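Local coordinates for putative cathepsin d (Ixodes ricinus, PDB 5N7N), which probably works as an aspartic endopeptidase of the pepsin-like A1 family, a tick cathepsin D captured here as its zymogen, at residues K10-Q15 / N34-V39; G42-G47 / A62-P67; D52-F57 / P142-L147; S68-T73 / Y82-S87; S253-P258 / S322-L327. One frame throughout, in Å; residues are numbered along the deposited sequence.

Contact 1: residues K10-Q15 / N34-V39. Unlike the reference sequence in segment 34-39: Val-39 (reference Glu).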
# COMPACT_ATOMS: atom_id res chain seq x y z
N LYS A 10 0.14 12.84 -5.13
CA LYS A 10 0.02 12.28 -6.45
C LYS A 10 1.25 11.40 -6.73
O LYS A 10 2.39 11.86 -6.62
CB LYS A 10 -0.08 13.42 -7.47
CG LYS A 10 -0.31 12.99 -8.91
CD LYS A 10 -0.25 14.17 -9.88
CE LYS A 10 -1.39 15.15 -9.66
NZ LYS A 10 -1.53 16.11 -10.78
N SER A 11 1.02 10.14 -7.09
CA SER A 11 2.10 9.18 -7.28
C SER A 11 3.02 9.58 -8.42
O SER A 11 2.63 10.36 -9.31
CB SER A 11 1.51 7.80 -7.59
OG SER A 11 0.99 7.78 -8.91
N VAL A 12 4.23 9.04 -8.43
CA VAL A 12 5.18 9.33 -9.51
C VAL A 12 4.69 8.70 -10.82
O VAL A 12 4.85 9.28 -11.89
CB VAL A 12 6.61 8.89 -9.17
CG1 VAL A 12 7.56 9.16 -10.34
CG2 VAL A 12 7.10 9.63 -7.93
N ARG A 13 4.07 7.52 -10.73
CA ARG A 13 3.44 6.90 -11.91
C ARG A 13 2.40 7.83 -12.55
O ARG A 13 2.29 7.88 -13.77
CB ARG A 13 2.81 5.55 -11.53
CG ARG A 13 1.87 4.95 -12.58
CD ARG A 13 1.79 3.43 -12.50
NE ARG A 13 2.81 2.86 -13.36
CZ ARG A 13 3.86 2.12 -12.99
NH1 ARG A 13 4.09 1.77 -11.72
NH2 ARG A 13 4.69 1.71 -13.94
N LYS A 14 1.65 8.56 -11.72
CA LYS A 14 0.64 9.50 -12.21
C LYS A 14 1.30 10.74 -12.84
O LYS A 14 0.98 11.10 -13.97
CB LYS A 14 -0.33 9.90 -11.09
CG LYS A 14 -1.62 10.53 -11.61
CD LYS A 14 -2.70 10.68 -10.53
CE LYS A 14 -4.04 11.12 -11.10
NZ LYS A 14 -3.95 12.34 -11.97
N GLN A 15 2.23 11.37 -12.12
CA GLN A 15 3.04 12.47 -12.68
C GLN A 15 3.66 12.13 -14.05
O GLN A 15 3.72 12.97 -14.94
CB GLN A 15 4.14 12.89 -11.71
CG GLN A 15 3.63 13.68 -10.52
CD GLN A 15 4.70 13.87 -9.47
OE1 GLN A 15 5.38 12.92 -9.07
NE2 GLN A 15 4.87 15.10 -9.00
N ASN A 34 6.57 -0.90 -5.07
CA ASN A 34 6.95 -0.07 -6.20
C ASN A 34 6.79 1.40 -5.81
O ASN A 34 5.68 1.88 -5.57
CB ASN A 34 6.11 -0.42 -7.43
CG ASN A 34 6.72 0.11 -8.72
OD1 ASN A 34 7.15 1.27 -8.78
ND2 ASN A 34 6.73 -0.71 -9.76
N LEU A 35 7.91 2.11 -5.76
CA LEU A 35 7.95 3.50 -5.32
C LEU A 35 7.26 4.45 -6.29
O LEU A 35 6.89 5.55 -5.91
CB LEU A 35 9.40 3.95 -5.09
CG LEU A 35 10.23 3.11 -4.10
CD1 LEU A 35 11.63 3.67 -3.93
CD2 LEU A 35 9.54 3.01 -2.76
N LEU A 36 7.07 4.04 -7.54
CA LEU A 36 6.27 4.81 -8.48
C LEU A 36 4.78 4.86 -8.12
O LEU A 36 4.09 5.78 -8.57
CB LEU A 36 6.41 4.26 -9.91
CG LEU A 36 7.83 4.17 -10.48
CD1 LEU A 36 7.83 3.57 -11.87
CD2 LEU A 36 8.47 5.55 -10.50
N ASP A 37 4.31 3.90 -7.31
CA ASP A 37 2.87 3.67 -7.04
C ASP A 37 2.41 4.09 -5.65
O ASP A 37 1.21 4.11 -5.37
CB ASP A 37 2.54 2.19 -7.22
CG ASP A 37 2.74 1.71 -8.64
OD1 ASP A 37 2.33 2.44 -9.56
OD2 ASP A 37 3.31 0.62 -8.87
N VAL A 38 3.36 4.40 -4.78
CA VAL A 38 3.05 4.74 -3.39
C VAL A 38 2.39 6.12 -3.33
O VAL A 38 2.77 7.03 -4.08
CB VAL A 38 4.29 4.68 -2.48
CG1 VAL A 38 4.84 3.26 -2.44
CG2 VAL A 38 5.36 5.69 -2.92
N VAL A 39 1.39 6.25 -2.46
CA VAL A 39 0.53 7.43 -2.44
C VAL A 39 0.31 8.05 -1.05
O VAL A 39 -0.09 9.21 -0.99
CB VAL A 39 -0.79 7.10 -3.18
CG1 VAL A 39 -1.92 8.08 -2.87
CG2 VAL A 39 -0.56 7.09 -4.69
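A single loop carbonyl, Leu-36 O, is inserted at the start of helix 12-18, beside Ser-11, Val-12 and Arg-13. It accepts a hydrogen bond from Arg-13 N at 2.8 Å. Val-12 N lies 3.3 Å from the same Leu-36 O. The helix also caps itself: Ser-11, at the N-cap, takes the Lys-14 N-H on its OG (3.0 Å), and the short serine side chain leaves its CB packed against Val-39 CG2.

Farther along, Arg-13 lies across Leu-36 at about a right angle and bends at chi3 (-90°), which turns its guanidinium to Asp-37. Arg-13 NH1 meets Asp-37 OD1 at 2.9 Å in a nearly straight salt bridge, on the syn side of the oxygen. Asp-37 OD1 lies in the guanidinium plane, whereas Arg-13 NH1 stands 27° out of the carboxylate plane. NH2 is left to Glu-25, so arginine suits a place between two acids. Asn-34 OD1 closes an Asx turn onto Leu-36 N, while its ND2 goes to Tyr-28. Val-12 CG1 packs on Leu-36 CD2. Val-38 comes about 6 Å from the predicted catalytic Asp-58 (side chain to side chain), consistent with the prosegment of a pepsin-like zymogen covering its cleft.

Contact 2: residues G42-G47 / A62-P67; sequences GPISIG and ANLWLP
No flat group belongs to the interface of Ile-44 and Ile-46 with Leu-64 and Leu-66, and the rings near it stand round its margins. Phe-53 touches Leu-66, Tyr-82 touches Ile-46, and the Trp-65 indole takes the other side of its strand, where it packs on Val-106 and Ile-146.

Only aliphatic carbons meet. Ile-46 and Leu-66 reach toward each other tip to tip, with Ile-46 CG1 at 3.6 Å from Leu-66 CD1, the closest approach between the two segments. Ile-44 and Leu-64 instead slide past each other in opposite directions, their CD1 atoms 4.1 Å apart. Ile-44 gets there with CG1 held between its backbone N and carbonyl carbon (chi1 57°), and its CD1 also lies 4.3 Å from Leu-66 CD1.

Strands 42-46 and 64-67 run at 80° with axes 10.4 Å apart, too far for backbone bonding. This is the near-orthogonal packing of beta layers inside the N-terminal lobe of a pepsin-like protease. Beta-branched isoleucines suit the extended strand; leucine, branched at CG, brings two methyls to the opposing strand, and the isoleucines meet them with CG1 and CD1. Leu-147, which touches both Ile-44 and Leu-64, adds to the filling. On the far side of strand 64-67, Trp-65 NE1 is hydrogen-bonded to Tyr-101 OH, in sequence probably the flap tyrosine of this family.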
# COMPACT_ATOMS: atom_id res chain seq x y z
N GLY A 42 3.57 9.14 6.19
CA GLY A 42 3.36 9.64 7.54
C GLY A 42 4.71 9.83 8.21
O GLY A 42 5.71 9.24 7.77
N PRO A 43 4.75 10.65 9.27
CA PRO A 43 6.04 10.94 9.89
C PRO A 43 6.42 9.94 10.99
O PRO A 43 5.57 9.40 11.69
CB PRO A 43 5.82 12.34 10.49
CG PRO A 43 4.35 12.36 10.84
CD PRO A 43 3.65 11.32 9.98
N ILE A 44 7.72 9.69 11.08
CA ILE A 44 8.34 8.94 12.17
C ILE A 44 9.60 9.71 12.52
O ILE A 44 9.96 10.65 11.82
CB ILE A 44 8.80 7.52 11.74
CG1 ILE A 44 9.77 7.59 10.54
CG2 ILE A 44 7.59 6.67 11.39
CD1 ILE A 44 10.61 6.34 10.34
N SER A 45 10.28 9.29 13.57
CA SER A 45 11.61 9.79 13.82
C SER A 45 12.48 8.69 14.40
O SER A 45 11.98 7.78 15.04
CB SER A 45 11.56 11.05 14.71
OG SER A 45 11.35 10.69 16.06
N ILE A 46 13.78 8.79 14.14
CA ILE A 46 14.76 7.79 14.54
C ILE A 46 15.87 8.48 15.35
O ILE A 46 16.30 9.58 15.01
CB ILE A 46 15.39 7.09 13.31
CG1 ILE A 46 14.32 6.47 12.37
CG2 ILE A 46 16.41 6.05 13.72
CD1 ILE A 46 13.58 5.25 12.90
N GLY A 47 16.30 7.84 16.42
CA GLY A 47 17.48 8.29 17.12
C GLY A 47 17.27 9.32 18.20
O GLY A 47 16.16 9.74 18.47
N ALA A 62 7.45 -5.61 4.96
CA ALA A 62 7.75 -5.71 6.39
C ALA A 62 9.02 -5.00 6.87
O ALA A 62 9.36 -5.06 8.05
CB ALA A 62 7.81 -7.18 6.78
N ASN A 63 9.72 -4.32 5.97
CA ASN A 63 11.00 -3.69 6.30
C ASN A 63 10.85 -2.22 6.63
O ASN A 63 10.02 -1.52 6.03
CB ASN A 63 11.96 -3.82 5.12
CG ASN A 63 12.22 -5.26 4.77
OD1 ASN A 63 12.62 -6.04 5.64
ND2 ASN A 63 12.01 -5.62 3.50
N LEU A 64 11.66 -1.75 7.57
CA LEU A 64 11.89 -0.33 7.80
C LEU A 64 13.24 0.06 7.16
O LEU A 64 14.28 -0.50 7.55
CB LEU A 64 11.92 -0.03 9.30
CG LEU A 64 12.34 1.37 9.77
CD1 LEU A 64 11.38 2.43 9.29
CD2 LEU A 64 12.46 1.42 11.27
N TRP A 65 13.23 0.97 6.19
CA TRP A 65 14.48 1.57 5.70
C TRP A 65 14.37 3.06 5.43
O TRP A 65 13.30 3.56 5.12
CB TRP A 65 14.99 0.85 4.45
CG TRP A 65 14.16 1.00 3.20
CD1 TRP A 65 13.29 0.09 2.71
CD2 TRP A 65 14.19 2.09 2.27
NE1 TRP A 65 12.75 0.54 1.54
CE2 TRP A 65 13.27 1.77 1.25
CE3 TRP A 65 14.89 3.31 2.20
CZ2 TRP A 65 13.04 2.62 0.16
CZ3 TRP A 65 14.65 4.16 1.15
CH2 TRP A 65 13.73 3.81 0.13
N LEU A 66 15.51 3.75 5.55
CA LEU A 66 15.66 5.17 5.28
C LEU A 66 16.99 5.46 4.59
O LEU A 66 17.93 4.69 4.75
CB LEU A 66 15.67 5.93 6.59
CG LEU A 66 14.38 5.85 7.38
CD1 LEU A 66 14.65 6.09 8.84
CD2 LEU A 66 13.34 6.80 6.82
N PRO A 67 17.07 6.56 3.83
CA PRO A 67 18.36 6.94 3.24
C PRO A 67 19.43 7.15 4.31
O PRO A 67 19.16 7.75 5.34
CB PRO A 67 18.05 8.27 2.53
CG PRO A 67 16.58 8.18 2.24
CD PRO A 67 16.01 7.51 3.45

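Contact 3: residues D52-F57 / P142-L147; sequences DFQVIF and PFDGIL
With chi1 at -62°, Ile-56 points CG1 opposite its carbonyl carbon and carries CD1 onto the ring of Phe-143, whose own CG is tucked between backbone N and carbonyl carbon (chi1 62°). The methyl lies over one face, 3.6 Å from the ring centroid of Phe-143, a CH-pi contact offset toward the rim. The same Ile-56 CD1 touches Ile-146 CG1 at 4.0 Å.

Asp-144 opens the pairing. Its backbone N gives to Gln-54 O at 2.7 Å, and its OD2 takes Gln-54 N at 2.9 Å, met on the anti side and well out of the carboxylate plane. His-80 N binds OD1, which leaves this buried carboxylate held at both oxygens. A parallel pairing then follows, with Ile-56 N on Gly-145 O (3.1 Å) and Leu-147 N on Ile-56 O (2.9 Å).

These strands belong to the psi-shaped motif of the pepsin fold, in which the strand leading into Asp-58 lies alongside strand 145-148. Ile-146 comes within about 4 Å of that predicted catalytic residue, side chain to side chain. On the face away from Ile-56 and Ile-146, Val-55 CG2 rests on Leu-147 CB at 3.9 Å, and Leu-147 CD1 comes obliquely to the Phe-57 ring at CE2.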
# COMPACT_ATOMS: atom_id res chain seq x y z
N ASP A 52 14.00 13.32 11.78
CA ASP A 52 12.63 13.29 11.28
C ASP A 52 12.58 12.73 9.88
O ASP A 52 13.44 13.03 9.04
CB ASP A 52 12.03 14.71 11.26
CG ASP A 52 11.74 15.26 12.65
OD1 ASP A 52 11.67 14.48 13.63
OD2 ASP A 52 11.56 16.49 12.75
N PHE A 53 11.55 11.93 9.61
CA PHE A 53 11.36 11.34 8.31
C PHE A 53 9.90 11.24 7.96
O PHE A 53 9.05 11.18 8.84
CB PHE A 53 11.99 9.94 8.27
CG PHE A 53 13.47 9.95 8.48
CD1 PHE A 53 14.00 9.89 9.75
CD2 PHE A 53 14.33 10.09 7.40
CE1 PHE A 53 15.38 9.93 9.94
CE2 PHE A 53 15.71 10.13 7.58
CZ PHE A 53 16.23 10.06 8.86
N GLN A 54 9.65 11.22 6.67
CA GLN A 54 8.37 10.85 6.11
C GLN A 54 8.54 9.46 5.47
O GLN A 54 9.45 9.25 4.67
CB GLN A 54 7.92 11.90 5.09
CG GLN A 54 7.97 13.36 5.59
CD GLN A 54 6.94 13.69 6.67
OE1 GLN A 54 6.07 12.88 7.00
NE2 GLN A 54 7.03 14.90 7.22
N VAL A 55 7.67 8.52 5.84
CA VAL A 55 7.72 7.13 5.33
C VAL A 55 6.36 6.64 4.85
O VAL A 55 5.33 7.08 5.35
CB VAL A 55 8.25 6.13 6.40
CG1 VAL A 55 9.71 6.41 6.75
CG2 VAL A 55 7.39 6.11 7.67
N ILE A 56 6.37 5.70 3.92
CA ILE A 56 5.14 5.02 3.53
C ILE A 56 4.82 3.91 4.52
O ILE A 56 5.64 3.03 4.76
CB ILE A 56 5.25 4.43 2.13
CG1 ILE A 56 5.48 5.57 1.15
CG2 ILE A 56 3.98 3.69 1.75
CD1 ILE A 56 6.60 5.26 0.20
N PHE A 57 3.62 3.97 5.09
CA PHE A 57 3.12 2.91 5.96
C PHE A 57 2.47 1.88 5.05
O PHE A 57 1.40 2.13 4.48
CB PHE A 57 2.17 3.48 6.99
CG PHE A 57 2.85 4.31 8.03
CD1 PHE A 57 3.27 5.60 7.74
CD2 PHE A 57 3.10 3.79 9.30
CE1 PHE A 57 3.92 6.35 8.70
CE2 PHE A 57 3.75 4.55 10.26
CZ PHE A 57 4.16 5.84 9.95
N PRO A 142 7.87 13.10 -1.85
CA PRO A 142 7.81 13.67 -0.50
C PRO A 142 8.14 12.71 0.65
O PRO A 142 8.23 13.15 1.80
CB PRO A 142 6.36 14.15 -0.38
CG PRO A 142 5.59 13.27 -1.31
CD PRO A 142 6.52 12.93 -2.44
N PHE A 143 8.31 11.42 0.33
CA PHE A 143 8.68 10.40 1.32
C PHE A 143 10.17 10.09 1.22
O PHE A 143 10.77 10.22 0.17
CB PHE A 143 7.89 9.10 1.11
CG PHE A 143 8.13 8.45 -0.23
CD1 PHE A 143 9.17 7.56 -0.40
CD2 PHE A 143 7.33 8.75 -1.32
CE1 PHE A 143 9.41 6.98 -1.64
CE2 PHE A 143 7.56 8.17 -2.56
CZ PHE A 143 8.61 7.28 -2.72
N ASP A 144 10.72 9.62 2.33
CA ASP A 144 12.12 9.26 2.45
C ASP A 144 12.34 7.76 2.28
O ASP A 144 13.18 7.33 1.50
CB ASP A 144 12.61 9.74 3.81
CG ASP A 144 12.48 11.24 3.97
OD1 ASP A 144 12.84 11.97 3.01
OD2 ASP A 144 11.99 11.71 5.01
N GLY A 145 11.59 6.96 3.02
CA GLY A 145 11.71 5.51 2.96
C GLY A 145 10.38 4.81 3.18
O GLY A 145 9.33 5.41 2.97
N ILE A 146 10.44 3.54 3.59
CA ILE A 146 9.25 2.74 3.86
C ILE A 146 9.34 2.16 5.25
O ILE A 146 10.42 1.83 5.72
CB ILE A 146 9.08 1.59 2.84
CG1 ILE A 146 8.71 2.15 1.47
CG2 ILE A 146 7.98 0.61 3.26
CD1 ILE A 146 9.91 2.36 0.61
N LEU A 147 8.16 2.06 5.89
CA LEU A 147 7.94 1.31 7.11
C LEU A 147 6.90 0.22 6.81
O LEU A 147 5.71 0.52 6.59
CB LEU A 147 7.45 2.25 8.22
CG LEU A 147 7.33 1.69 9.65
CD1 LEU A 147 7.37 2.82 10.68
CD2 LEU A 147 6.05 0.88 9.84

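Contact 4: residues S68-T73 / Y82-S87; sequences SSKCTT and YDSSKS
Ser-69 turns its side chain toward Tyr-82 and Asp-83, and its chi1 of 60° places OG 3.5 Å from Asp-83 CA. Its backbone N donates to Tyr-82 O at 2.9 Å, approaching from above the carbonyl plane instead of along a lone pair. Lys-70 runs out extended and bends only at chi4, bringing NZ to 3.7 Å from Ser-84 OG. A water hydrogen-bonds to Ser-69 OG at 2.9 Å and accepts from both Lys-70 NZ and Ser-84 N.

Segment 68-73 holds Cys-71, whose disulfide to Cys-76 closes a small loop between the two segments, at the outer end of the N-terminal lobe. A type I turn runs from Ser-68 to Cys-71. Ser-68 adds an ST turn, its OG accepting from Lys-70 N at 3.0 Å while also bonded to Glu-129. Across from it, Asp-83 makes an Asx turn: OD1 takes both Ser-85 N and Ser-85 OG from one face of the carboxylate, fixing the start of the 3-10 turn. Small serines suit such tight bends, and lysine suits this solvent-exposed place, where its ammonium may feel Asp-83. The Tyr-82 side chain leads away, its OH hydrogen-bonded to Asp-113, with Ser-84 N above one ring face.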
# COMPACT_ATOMS: atom_id res chain seq x y z
N SER A 68 20.61 6.59 4.10
CA SER A 68 21.73 6.80 5.00
C SER A 68 22.42 8.11 4.67
O SER A 68 22.49 8.52 3.52
CB SER A 68 22.76 5.68 4.85
OG SER A 68 23.85 5.85 5.75
N SER A 69 22.94 8.75 5.71
CA SER A 69 23.87 9.86 5.55
C SER A 69 25.09 9.48 4.70
O SER A 69 25.70 10.33 4.04
CB SER A 69 24.36 10.32 6.94
OG SER A 69 25.03 9.25 7.61
N LYS A 70 25.44 8.20 4.75
CA LYS A 70 26.54 7.65 3.97
C LYS A 70 26.21 7.48 2.49
O LYS A 70 27.11 7.28 1.67
CB LYS A 70 27.02 6.34 4.62
CG LYS A 70 27.57 6.57 6.05
CD LYS A 70 27.64 5.27 6.84
CE LYS A 70 28.27 5.42 8.22
NZ LYS A 70 27.61 6.42 9.07
N CYS A 71 24.93 7.60 2.13
CA CYS A 71 24.49 7.48 0.74
C CYS A 71 24.55 8.85 0.09
O CYS A 71 23.94 9.80 0.58
CB CYS A 71 23.06 6.96 0.68
SG CYS A 71 22.32 6.80 -0.96
N THR A 72 25.24 8.93 -1.04
CA THR A 72 25.40 10.17 -1.76
C THR A 72 24.85 10.07 -3.15
O THR A 72 25.15 10.91 -3.99
CB THR A 72 26.88 10.63 -1.79
OG1 THR A 72 27.65 9.75 -2.60
CG2 THR A 72 27.45 10.66 -0.38
N THR A 73 23.98 9.08 -3.38
CA THR A 73 23.30 8.97 -4.68
C THR A 73 22.27 10.10 -4.78
O THR A 73 21.93 10.73 -3.79
CB THR A 73 22.54 7.65 -4.86
OG1 THR A 73 21.43 7.58 -3.94
CG2 THR A 73 23.49 6.45 -4.67
N TYR A 82 19.44 9.45 7.59
CA TYR A 82 19.80 9.07 8.94
C TYR A 82 21.30 9.08 9.13
O TYR A 82 22.03 8.36 8.42
CB TYR A 82 19.26 7.68 9.25
CG TYR A 82 19.73 7.08 10.57
CD1 TYR A 82 19.34 7.61 11.78
CD2 TYR A 82 20.55 5.96 10.58
CE1 TYR A 82 19.75 7.03 12.98
CE2 TYR A 82 20.97 5.37 11.76
CZ TYR A 82 20.57 5.90 12.95
OH TYR A 82 21.01 5.31 14.11
N ASP A 83 21.76 9.87 10.09
CA ASP A 83 23.16 9.88 10.50
C ASP A 83 23.32 9.18 11.84
O ASP A 83 22.94 9.71 12.87
CB ASP A 83 23.68 11.30 10.60
CG ASP A 83 25.20 11.35 10.69
OD1 ASP A 83 25.82 10.36 11.15
OD2 ASP A 83 25.77 12.39 10.30
N SER A 84 23.90 7.99 11.82
CA SER A 84 24.06 7.22 13.03
C SER A 84 25.02 7.87 14.02
O SER A 84 24.84 7.76 15.22
CB SER A 84 24.53 5.80 12.71
OG SER A 84 25.88 5.80 12.25
N SER A 85 26.04 8.56 13.50
CA SER A 85 27.06 9.18 14.35
C SER A 85 26.50 10.33 15.18
O SER A 85 27.16 10.75 16.12
CB SER A 85 28.27 9.69 13.53
OG SER A 85 27.93 10.82 12.72
N LYS A 86 25.31 10.82 14.84
CA LYS A 86 24.66 11.92 15.54
C LYS A 86 23.61 11.44 16.56
O LYS A 86 22.95 12.27 17.17
CB LYS A 86 23.99 12.86 14.52
CG LYS A 86 24.96 13.49 13.53
CD LYS A 86 25.81 14.60 14.17
CE LYS A 86 27.32 14.43 13.96
NZ LYS A 86 27.83 15.12 12.75
N SER A 87 23.47 10.13 16.76
CA SER A 87 22.45 9.58 17.65
C SER A 87 23.10 8.80 18.77
O SER A 87 23.78 7.82 18.51
CB SER A 87 21.51 8.64 16.88
OG SER A 87 20.68 7.90 17.77
O HOH W 1 24.72 6.83 9.19

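Contact 5: residues S253-P258 / S322-L327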
# COMPACT_ATOMS: atom_id res chain seq x y z
N SER A 253 -2.27 1.89 -5.29
CA SER A 253 -3.59 2.44 -5.57
C SER A 253 -4.50 1.45 -6.27
O SER A 253 -5.52 1.04 -5.72
CB SER A 253 -3.49 3.72 -6.40
OG SER A 253 -2.88 4.72 -5.62
N LEU A 254 -4.10 1.03 -7.47
CA LEU A 254 -4.98 0.22 -8.33
C LEU A 254 -5.28 -1.14 -7.70
O LEU A 254 -4.63 -1.58 -6.74
CB LEU A 254 -4.42 0.03 -9.75
CG LEU A 254 -4.00 1.22 -10.66
CD1 LEU A 254 -4.50 1.05 -12.10
CD2 LEU A 254 -4.42 2.59 -10.16
N ILE A 255 -6.34 -1.77 -8.20
CA ILE A 255 -6.59 -3.16 -7.89
C ILE A 255 -5.98 -3.94 -9.02
O ILE A 255 -6.13 -3.64 -10.20
CB ILE A 255 -8.09 -3.46 -7.69
CG1 ILE A 255 -8.54 -2.91 -6.33
CG2 ILE A 255 -8.37 -4.96 -7.73
CD1 ILE A 255 -10.04 -2.70 -6.26
N THR A 256 -5.27 -4.97 -8.63
CA THR A 256 -4.47 -5.73 -9.53
C THR A 256 -4.94 -7.18 -9.38
O THR A 256 -5.23 -7.60 -8.28
CB THR A 256 -2.99 -5.48 -9.14
OG1 THR A 256 -2.46 -4.45 -10.00
CG2 THR A 256 -2.19 -6.66 -9.28
N GLY A 257 -5.04 -7.91 -10.49
CA GLY A 257 -5.45 -9.33 -10.45
C GLY A 257 -4.89 -10.13 -11.61
O GLY A 257 -4.15 -9.58 -12.42
N PRO A 258 -5.26 -11.43 -11.71
CA PRO A 258 -4.87 -12.24 -12.87
C PRO A 258 -5.31 -11.58 -14.19
O PRO A 258 -6.49 -11.29 -14.35
CB PRO A 258 -5.60 -13.57 -12.66
CG PRO A 258 -6.06 -13.57 -11.25
CD PRO A 258 -6.21 -12.14 -10.83
N SER A 322 -9.79 2.92 -15.82
CA SER A 322 -10.20 1.85 -14.92
C SER A 322 -9.14 1.64 -13.84
O SER A 322 -7.95 1.52 -14.13
CB SER A 322 -10.42 0.54 -15.67
OG SER A 322 -10.82 -0.49 -14.77
N GLY A 323 -9.60 1.58 -12.59
CA GLY A 323 -8.73 1.27 -11.45
C GLY A 323 -8.42 -0.21 -11.24
O GLY A 323 -7.98 -0.59 -10.16
N PHE A 324 -8.67 -1.04 -12.26
CA PHE A 324 -8.30 -2.45 -12.26
C PHE A 324 -7.32 -2.70 -13.40
O PHE A 324 -7.62 -2.33 -14.54
CB PHE A 324 -9.52 -3.35 -12.50
CG PHE A 324 -10.67 -3.09 -11.56
CD1 PHE A 324 -10.73 -3.72 -10.33
CD2 PHE A 324 -11.71 -2.24 -11.93
CE1 PHE A 324 -11.79 -3.49 -9.46
CE2 PHE A 324 -12.78 -2.01 -11.08
CZ PHE A 324 -12.82 -2.63 -9.84
N MET A 325 -6.17 -3.30 -13.10
CA MET A 325 -5.34 -3.86 -14.17
C MET A 325 -4.70 -5.20 -13.84
O MET A 325 -4.58 -5.61 -12.68
CB MET A 325 -4.29 -2.87 -14.71
CG MET A 325 -3.40 -2.20 -13.69
SD MET A 325 -2.26 -1.09 -14.56
CE MET A 325 -1.02 -2.27 -15.13
N GLY A 326 -4.37 -5.91 -14.92
CA GLY A 326 -3.78 -7.22 -14.83
C GLY A 326 -2.34 -7.11 -14.37
O GLY A 326 -1.62 -6.21 -14.81
N LEU A 327 -1.95 -8.00 -13.47
CA LEU A 327 -0.56 -8.23 -13.15
C LEU A 327 -0.38 -9.70 -12.87
O LEU A 327 -0.88 -10.21 -11.86
CB LEU A 327 -0.16 -7.44 -11.92
CG LEU A 327 1.25 -7.64 -11.36
CD1 LEU A 327 2.29 -7.48 -12.46
CD2 LEU A 327 1.48 -6.65 -10.24
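Ile-255 and Gly-257 make four backbone hydrogen bonds to Gly-323, Met-325 and Leu-327, a parallel pair. Ile-255 N gives to Gly-323 O at 2.8 Å, and Ile-255 O receives Met-325 N at 2.9 Å. Gly-257 repeats the pattern: its N reaches Met-325 O at 3.2 Å and its O takes Leu-327 N at 2.9 Å. The alpha hydrogens of Phe-324, Thr-256 and Gly-326 add CH...O contacts to carbonyls of this set.

Polar groups not used in the pairing are met by neighbours. Thr-256 bonds by its backbone with Ile-335, Phe-324 O accepts from Asn-266 ND2, and Ser-322 OG is bonded to Asn-266 OD1.

Packing differs on the two faces. On one, Ile-255 and Phe-324 lie side by side pointing the same way, Ile-255 CG2 at the edge of the ring, 3.7 Å from Phe-324 CD1; both also touch Leu-303. On the other, Leu-254 CD1 meets Met-325 CG at 3.8 Å, the flexible methionine bent at chi3, and Thr-256 CG2 lies against Leu-327 CB. Gly-257 suits its place, since a side chain there would run into the Pro-258 ring. Strand 255-257 lies antiparallel to strand 334-336, which itself runs parallel to strand 244-248, so the pair adjoins the psi-shaped motif of the C-terminal lobe of a pepsin-like protease.

Overall arrangement
Contacts 2 and 3 form the core of the N-terminal lobe and lie only 6 Å apart, centre to centre. Contact 3 bonds neighbouring strands, while contact 2 packs layers through aliphatic groups alone. Contact 4 lies at the outer end of this lobe, where hydroxyls, charges and a water replace apolar filling; it joins contact 2 through Pro-67 O and Tyr-82 N. Contact 5, on the opposite side of the chain's centre, is a parallel strand pair like contact 3, but partly buried. Between the two lobes sits contact 1, a buried helix start and loop that touches contact 3 through Val-38 and Leu-35, and contact 5 through Val-39 and Ser-253.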